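Local coordinates for protein JamJ (Lyngbya majuscula, PDB 5DOZ) that binds NADPH and, as a polyketide synthase enoyl reductase of the medium-chain dehydrogenase type, probably forms a cyclopropane ring on an acyl-carrier-protein-bound substrate, at residues A[75-84]-A[98-109]; A[120-128]-A[292-302]. One frame throughout, in Å; residues are numbered along the deposited sequence.

Contact 1 is a beta hairpin within the GroES-like part of the chain, and contact 2 joins the same sheet to helices 287-293 and 296-300, more than 160 residues further on. Along the chain contact 1 closes before contact 2 opens. Their centres lie about 16 Å apart and they meet at strand 99-103, which pairs with 79-87 on one edge and 120-122 on the other. Met101 N faces Val121 O at 3.0 Å, a probable hydrogen bond, and Met101 CE packs 3.3 Å from Trp292 CZ2. Met101 thus belongs to the hairpin of contact 1 and also packs against the tryptophan of contact 2, tying sequence-distant parts of the reductase together.

Contact 1 (A[75-84]-A[98-109]); sequences TFGFEAVGVI and DEVMVIGCHDAF
Ala80 and Val102 form a hydrogen-bonded pair in an antiparallel hairpin: Val102 N reaches Ala80 O at 2.6 Å, and Ala80 N returns a bond to Val102 O. Gly82 and Val100 repeat the exchange, and Ile84 N continues it to Asp98 O. Beside that last bond, the CD1 end of Ile84 touches Asp98 CB and lies 3.8 Å from Val100 CG1, the two aliphatic side chains crossing at about a right angle. On the face carrying Glu79, Val81 and Val83, Val81 CG2 comes 3.2 Å from Val100 O; CG1 takes the place between backbone N and carbonyl carbon (chi1 66°), which leaves CG2 anti to the N and facing that oxygen.

Beyond the paired strands the two segments stay joined by irregular bonds. Gly104 N binds Phe78 O, Ala108 N binds Gly77 O, and Phe109 N binds Phe76 O at 2.8 Å. Gly77 fits closely here, since a CB on it would collide with Phe109 N and the Ala108 methyl. Thr75 OG1 donates to His106 O at 2.9 Å from well above the carbonyl plane, and water 1 donates to that same oxygen and to Thr75 O. Phe78 CE1 meets the edge of the His106 ring, 3.8 Å from His106 ND1.

Further out, the Glu79 side chain lies about 7 Å from the bound NADPH, nearest atoms. A salt bridge to Arg332 and hydrogen bonds from Asn47 and Ile137 N fix its buried carboxylate and the way it is turned.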
# COMPACT_ATOMS: atom_id res chain seq x y z
N THR A 75 7.03 11.18 12.31
CA THR A 75 6.84 11.82 11.01
C THR A 75 5.82 10.99 10.22
O THR A 75 5.43 9.90 10.65
CB THR A 75 8.16 11.94 10.22
OG1 THR A 75 8.77 10.65 10.09
CG2 THR A 75 9.14 12.91 10.92
N PHE A 76 5.38 11.52 9.09
CA PHE A 76 4.32 10.90 8.31
C PHE A 76 4.74 10.80 6.85
O PHE A 76 5.46 11.66 6.35
CB PHE A 76 3.03 11.72 8.44
CG PHE A 76 2.50 11.82 9.85
CD1 PHE A 76 2.89 12.86 10.69
CD2 PHE A 76 1.60 10.87 10.34
CE1 PHE A 76 2.41 12.96 11.98
CE2 PHE A 76 1.12 10.96 11.63
CZ PHE A 76 1.52 12.01 12.46
N GLY A 77 4.29 9.74 6.18
CA GLY A 77 4.48 9.59 4.73
C GLY A 77 5.39 8.44 4.34
O GLY A 77 6.59 8.47 4.60
N PHE A 78 4.81 7.44 3.68
CA PHE A 78 5.49 6.17 3.38
C PHE A 78 5.93 6.03 1.93
O PHE A 78 6.63 5.09 1.56
CB PHE A 78 4.59 4.98 3.75
CG PHE A 78 4.39 4.79 5.23
CD1 PHE A 78 5.35 4.13 5.99
CD2 PHE A 78 3.24 5.24 5.86
CE1 PHE A 78 5.18 3.94 7.35
CE2 PHE A 78 3.05 5.06 7.22
CZ PHE A 78 4.03 4.41 7.97
N GLU A 79 5.50 6.98 1.10
CA GLU A 79 5.76 6.99 -0.33
C GLU A 79 5.48 8.40 -0.86
O GLU A 79 4.80 9.18 -0.20
CB GLU A 79 4.85 5.98 -1.04
CG GLU A 79 3.39 6.08 -0.62
CD GLU A 79 2.44 5.20 -1.42
OE1 GLU A 79 2.78 4.85 -2.58
OE2 GLU A 79 1.35 4.87 -0.89
N ALA A 80 5.98 8.70 -2.06
CA ALA A 80 5.77 10.00 -2.70
C ALA A 80 6.24 10.01 -4.15
O ALA A 80 6.79 9.04 -4.65
CB ALA A 80 6.49 11.10 -1.92
N VAL A 81 5.99 11.12 -4.83
CA VAL A 81 6.64 11.40 -6.10
C VAL A 81 7.32 12.76 -5.94
O VAL A 81 6.92 13.56 -5.10
CB VAL A 81 5.63 11.39 -7.27
CG1 VAL A 81 4.63 12.53 -7.16
CG2 VAL A 81 6.36 11.45 -8.61
N GLY A 82 8.37 12.99 -6.73
CA GLY A 82 9.06 14.27 -6.68
C GLY A 82 10.23 14.35 -7.64
O GLY A 82 10.30 13.60 -8.62
N VAL A 83 11.15 15.27 -7.35
CA VAL A 83 12.27 15.53 -8.23
C VAL A 83 13.56 15.60 -7.42
O VAL A 83 13.61 16.22 -6.36
CB VAL A 83 12.04 16.80 -9.12
CG1 VAL A 83 11.76 18.03 -8.27
CG2 VAL A 83 13.20 17.04 -10.07
N ILE A 84 14.58 14.91 -7.91
CA ILE A 84 15.89 14.90 -7.27
C ILE A 84 16.55 16.28 -7.34
O ILE A 84 16.67 16.88 -8.42
CB ILE A 84 16.79 13.81 -7.90
CG1 ILE A 84 16.18 12.41 -7.66
CG2 ILE A 84 18.22 13.90 -7.37
CD1 ILE A 84 16.99 11.26 -8.20
N ASP A 98 16.06 14.16 -12.10
CA ASP A 98 15.37 12.88 -12.27
C ASP A 98 14.03 12.90 -11.54
O ASP A 98 13.97 13.20 -10.34
CB ASP A 98 16.22 11.71 -11.76
CG ASP A 98 17.37 11.34 -12.70
OD1 ASP A 98 17.33 11.70 -13.89
OD2 ASP A 98 18.31 10.65 -12.23
N GLU A 99 12.96 12.59 -12.26
CA GLU A 99 11.64 12.51 -11.67
C GLU A 99 11.41 11.10 -11.17
O GLU A 99 11.46 10.13 -11.94
CB GLU A 99 10.56 12.94 -12.67
CG GLU A 99 10.42 14.45 -12.78
CD GLU A 99 9.42 14.89 -13.82
OE1 GLU A 99 8.89 16.01 -13.69
OE2 GLU A 99 9.15 14.11 -14.77
N VAL A 100 11.16 10.99 -9.87
CA VAL A 100 11.21 9.71 -9.18
C VAL A 100 9.98 9.49 -8.31
O VAL A 100 9.33 10.44 -7.88
CB VAL A 100 12.50 9.57 -8.32
CG1 VAL A 100 13.75 9.60 -9.19
CG2 VAL A 100 12.58 10.65 -7.25
N MET A 101 9.67 8.22 -8.09
CA MET A 101 8.75 7.83 -7.05
C MET A 101 9.56 7.39 -5.84
O MET A 101 10.61 6.74 -5.98
CB MET A 101 7.84 6.70 -7.53
CG MET A 101 6.95 7.07 -8.71
SD MET A 101 6.21 5.63 -9.48
CE MET A 101 7.60 4.95 -10.35
N VAL A 102 9.11 7.78 -4.65
CA VAL A 102 9.73 7.32 -3.41
C VAL A 102 8.89 6.17 -2.86
O VAL A 102 7.67 6.21 -2.93
CB VAL A 102 9.84 8.43 -2.35
CG1 VAL A 102 10.58 7.92 -1.12
CG2 VAL A 102 10.54 9.67 -2.91
N ILE A 103 9.56 5.15 -2.34
CA ILE A 103 8.88 4.01 -1.71
C ILE A 103 9.60 3.64 -0.42
O ILE A 103 10.80 3.39 -0.41
CB ILE A 103 8.83 2.76 -2.63
CG1 ILE A 103 8.65 3.13 -4.11
CG2 ILE A 103 7.73 1.81 -2.17
CD1 ILE A 103 9.91 3.02 -4.93
N GLY A 104 8.85 3.63 0.68
CA GLY A 104 9.30 3.03 1.92
C GLY A 104 10.07 3.93 2.88
O GLY A 104 10.76 3.44 3.77
N CYS A 105 9.94 5.24 2.69
CA CYS A 105 10.47 6.22 3.64
C CYS A 105 9.44 6.39 4.76
O CYS A 105 8.37 5.80 4.72
CB CYS A 105 10.71 7.55 2.93
SG CYS A 105 9.23 8.25 2.18
N HIS A 106 9.78 7.19 5.77
CA HIS A 106 8.87 7.44 6.90
C HIS A 106 8.46 8.90 7.04
O HIS A 106 7.63 9.23 7.89
CB HIS A 106 9.48 6.94 8.21
CG HIS A 106 9.85 5.49 8.20
ND1 HIS A 106 8.92 4.48 8.06
CD2 HIS A 106 11.06 4.88 8.29
CE1 HIS A 106 9.53 3.31 8.09
NE2 HIS A 106 10.83 3.52 8.23
N ASP A 107 9.02 9.77 6.21
CA ASP A 107 8.80 11.21 6.34
C ASP A 107 8.46 11.91 5.02
O ASP A 107 8.91 13.03 4.79
CB ASP A 107 10.01 11.87 7.00
CG ASP A 107 11.32 11.55 6.30
OD1 ASP A 107 11.30 10.84 5.27
OD2 ASP A 107 12.37 12.02 6.78
N ALA A 108 7.65 11.26 4.18
CA ALA A 108 7.31 11.82 2.87
C ALA A 108 6.53 13.14 2.97
O ALA A 108 6.63 13.98 2.06
CB ALA A 108 6.55 10.80 2.03
N PHE A 109 5.77 13.31 4.05
CA PHE A 109 5.06 14.58 4.30
C PHE A 109 6.02 15.65 4.83
O PHE A 109 5.88 16.15 5.96
CB PHE A 109 3.86 14.37 5.23
CG PHE A 109 2.65 13.76 4.56
CD1 PHE A 109 1.96 14.46 3.57
CD2 PHE A 109 2.19 12.50 4.93
CE1 PHE A 109 0.84 13.91 2.95
CE2 PHE A 109 1.08 11.94 4.32
CZ PHE A 109 0.40 12.64 3.33
O HOH W 1 5.93 7.53 9.32
O HOH W 2 6.22 14.11 8.38

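Contact 2 (A[120-128]-A[292-302]); sequences LVAKPANLK and WKKLIQCFENK
Val121 CB sits over the five-membered ring of Trp292, 3.8 Å from its centroid and 25° off the ring normal, a CH-pi contact at the heart of the tight side. Ile296 CB, from the next helix, lies against the opposite face, offset toward the rim. Pro124 closes in at the edge: Pro124 CG lies near the indole plane, 3.5 Å from Trp292 CZ2. With CG anti to the backbone N (chi1 -173°), the tryptophan extends from the helix toward the strand, placing Trp292 NE1 3.2 Å from Ala122 O. Replacing the indole of Trp292 by an alanine methyl is likely to leave Val121 and Pro124 without their aromatic partner and open a gap between strand and helix.

Packing thins toward the turn 124-127. Pro124 CG is 4.3 Å from Phe299 CB, and Leu127 CD1 only just meets the Phe299 ring. At the solvent side Asn126 ND2 makes a weak hydrogen bond to Phe299 O (3.4 Å), while the extended Lys302 chain runs antiparallel to the Asn126 side chain, Lys302 CE 3.9 Å from Asn126 ND2. Lys302, with positive phi, is the C-prime residue of the Schellman motif that ends helix 296-300.

Strand 120-122 pairs with strand 99-103, and Met101 of that strand also packs on Val121 and Pro124. Phe299 stacks edge-to-face on Phe139 of helix 136-149, and Leu295 rests on that helix too, so the segment 292-302 is lodged between the sheet margin and helix 136-149.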
# COMPACT_ATOMS: atom_id res chain seq x y z
N LEU A 120 14.25 4.61 -4.34
CA LEU A 120 13.78 5.39 -5.48
C LEU A 120 13.65 4.56 -6.74
O LEU A 120 14.48 3.71 -7.03
CB LEU A 120 14.74 6.56 -5.75
CG LEU A 120 15.06 7.57 -4.64
CD1 LEU A 120 16.13 8.53 -5.14
CD2 LEU A 120 13.83 8.33 -4.21
N VAL A 121 12.59 4.82 -7.50
CA VAL A 121 12.47 4.25 -8.84
C VAL A 121 12.12 5.37 -9.81
O VAL A 121 11.63 6.42 -9.40
CB VAL A 121 11.44 3.09 -8.93
CG1 VAL A 121 11.88 1.91 -8.07
CG2 VAL A 121 10.05 3.54 -8.53
N ALA A 122 12.41 5.15 -11.09
CA ALA A 122 12.10 6.13 -12.14
C ALA A 122 10.60 6.23 -12.35
O ALA A 122 9.91 5.21 -12.38
CB ALA A 122 12.79 5.76 -13.44
N LYS A 123 10.10 7.45 -12.49
CA LYS A 123 8.71 7.66 -12.89
C LYS A 123 8.55 7.29 -14.36
O LYS A 123 9.39 7.66 -15.19
CB LYS A 123 8.29 9.12 -12.67
CG LYS A 123 6.79 9.35 -12.85
CD LYS A 123 6.41 10.83 -12.86
CE LYS A 123 6.28 11.38 -14.27
NZ LYS A 123 7.58 11.59 -14.95
N PRO A 124 7.48 6.55 -14.69
CA PRO A 124 7.13 6.31 -16.09
C PRO A 124 6.80 7.63 -16.78
O PRO A 124 5.88 8.33 -16.36
CB PRO A 124 5.87 5.43 -16.01
CG PRO A 124 5.90 4.84 -14.65
CD PRO A 124 6.53 5.88 -13.78
N ALA A 125 7.57 7.97 -17.81
CA ALA A 125 7.55 9.30 -18.44
C ALA A 125 6.20 9.67 -19.06
O ALA A 125 5.88 10.85 -19.16
CB ALA A 125 8.66 9.41 -19.47
N ASN A 126 5.43 8.66 -19.48
CA ASN A 126 4.11 8.89 -20.07
C ASN A 126 3.03 9.26 -19.04
O ASN A 126 1.92 9.64 -19.43
CB ASN A 126 3.67 7.66 -20.88
CG ASN A 126 3.48 6.44 -20.01
OD1 ASN A 126 4.40 6.00 -19.31
ND2 ASN A 126 2.27 5.88 -20.04
N LEU A 127 3.35 9.16 -17.75
CA LEU A 127 2.40 9.49 -16.68
C LEU A 127 2.64 10.87 -16.08
O LEU A 127 3.75 11.40 -16.14
CB LEU A 127 2.46 8.44 -15.57
CG LEU A 127 1.97 7.02 -15.86
CD1 LEU A 127 2.28 6.11 -14.69
CD2 LEU A 127 0.48 6.99 -16.17
N LYS A 128 1.58 11.45 -15.51
CA LYS A 128 1.69 12.68 -14.74
C LYS A 128 2.20 12.35 -13.34
O LYS A 128 1.98 11.24 -12.85
CB LYS A 128 0.33 13.37 -14.63
CG LYS A 128 -0.20 13.97 -15.93
CD LYS A 128 -1.51 14.70 -15.68
CE LYS A 128 -1.96 15.51 -16.89
NZ LYS A 128 -2.56 14.65 -17.95
N TRP A 292 9.94 -3.23 -9.61
CA TRP A 292 9.69 -2.15 -10.57
C TRP A 292 10.11 -2.53 -11.98
O TRP A 292 9.43 -2.17 -12.94
CB TRP A 292 10.36 -0.85 -10.13
CG TRP A 292 9.99 0.30 -11.01
CD1 TRP A 292 10.84 1.09 -11.73
CD2 TRP A 292 8.66 0.77 -11.30
NE1 TRP A 292 10.13 2.04 -12.43
CE2 TRP A 292 8.79 1.86 -12.19
CE3 TRP A 292 7.38 0.37 -10.90
CZ2 TRP A 292 7.68 2.56 -12.67
CZ3 TRP A 292 6.28 1.07 -11.38
CH2 TRP A 292 6.44 2.15 -12.26
N LYS A 293 11.24 -3.23 -12.10
CA LYS A 293 11.70 -3.78 -13.37
C LYS A 293 10.65 -4.70 -14.01
O LYS A 293 10.59 -4.84 -15.23
CB LYS A 293 12.99 -4.57 -13.18
CG LYS A 293 14.26 -3.83 -13.58
CD LYS A 293 15.40 -4.80 -13.82
CE LYS A 293 15.15 -5.64 -15.07
NZ LYS A 293 15.97 -6.88 -15.10
N LYS A 294 9.84 -5.33 -13.17
CA LYS A 294 8.81 -6.26 -13.63
C LYS A 294 7.47 -5.56 -13.81
O LYS A 294 6.49 -6.19 -14.21
CB LYS A 294 8.68 -7.46 -12.69
CG LYS A 294 10.02 -8.07 -12.26
CD LYS A 294 9.99 -9.59 -12.24
CE LYS A 294 11.13 -10.18 -11.41
NZ LYS A 294 10.82 -10.13 -9.95
N LEU A 295 7.43 -4.25 -13.53
CA LEU A 295 6.18 -3.49 -13.60
C LEU A 295 6.18 -2.31 -14.57
O LEU A 295 5.14 -2.01 -15.15
CB LEU A 295 5.75 -2.99 -12.21
CG LEU A 295 5.04 -3.94 -11.24
CD1 LEU A 295 4.67 -3.19 -9.96
CD2 LEU A 295 3.79 -4.57 -11.85
N ILE A 296 7.33 -1.65 -14.73
CA ILE A 296 7.39 -0.39 -15.49
C ILE A 296 6.92 -0.52 -16.94
O ILE A 296 6.30 0.40 -17.48
CB ILE A 296 8.79 0.30 -15.43
CG1 ILE A 296 8.70 1.74 -15.99
CG2 ILE A 296 9.85 -0.52 -16.14
CD1 ILE A 296 9.93 2.60 -15.79
N GLN A 297 7.22 -1.66 -17.57
CA GLN A 297 6.86 -1.88 -18.97
C GLN A 297 5.35 -1.99 -19.17
O GLN A 297 4.83 -1.56 -20.19
CB GLN A 297 7.60 -3.09 -19.53
CG GLN A 297 9.11 -2.88 -19.67
CD GLN A 297 9.91 -4.17 -19.62
OE1 GLN A 297 9.37 -5.27 -19.44
NE2 GLN A 297 11.23 -4.05 -19.79
N CYS A 298 4.66 -2.56 -18.18
CA CYS A 298 3.20 -2.64 -18.18
C CYS A 298 2.56 -1.24 -18.16
O CYS A 298 1.58 -0.99 -18.88
CB CYS A 298 2.70 -3.47 -17.00
SG CYS A 298 3.65 -4.96 -16.60
N PHE A 299 3.10 -0.34 -17.34
CA PHE A 299 2.63 1.05 -17.27
C PHE A 299 3.01 1.83 -18.53
O PHE A 299 2.26 2.70 -18.98
CB PHE A 299 3.15 1.76 -16.01
CG PHE A 299 2.48 1.32 -14.74
CD1 PHE A 299 1.19 1.75 -14.42
CD2 PHE A 299 3.14 0.48 -13.84
CE1 PHE A 299 0.57 1.34 -13.24
CE2 PHE A 299 2.53 0.06 -12.66
CZ PHE A 299 1.24 0.50 -12.36
N GLU A 300 4.18 1.51 -19.09
CA GLU A 300 4.64 2.10 -20.34
C GLU A 300 3.74 1.73 -21.52
O GLU A 300 3.39 2.59 -22.33
CB GLU A 300 6.09 1.68 -20.63
CG GLU A 300 7.12 2.49 -19.85
CD GLU A 300 8.55 1.98 -20.01
OE1 GLU A 300 8.78 1.03 -20.78
OE2 GLU A 300 9.45 2.54 -19.35
N ASN A 301 3.35 0.46 -21.59
CA ASN A 301 2.48 -0.04 -22.66
C ASN A 301 0.99 0.12 -22.34
O ASN A 301 0.14 -0.44 -23.04
CB ASN A 301 2.82 -1.50 -22.97
CG ASN A 301 4.30 -1.72 -23.25
OD1 ASN A 301 5.08 -0.77 -23.35
ND2 ASN A 301 4.69 -2.98 -23.38
N LYS A 302 0.70 0.88 -21.28
CA LYS A 302 -0.66 1.16 -20.78
C LYS A 302 -1.52 -0.09 -20.59
O LYS A 302 -2.72 -0.09 -20.86
CB LYS A 302 -1.36 2.21 -21.66
CG LYS A 302 -0.79 3.61 -21.51
CD LYS A 302 -1.59 4.64 -22.31
CE LYS A 302 -1.21 6.05 -21.88
NZ LYS A 302 -1.95 7.11 -22.62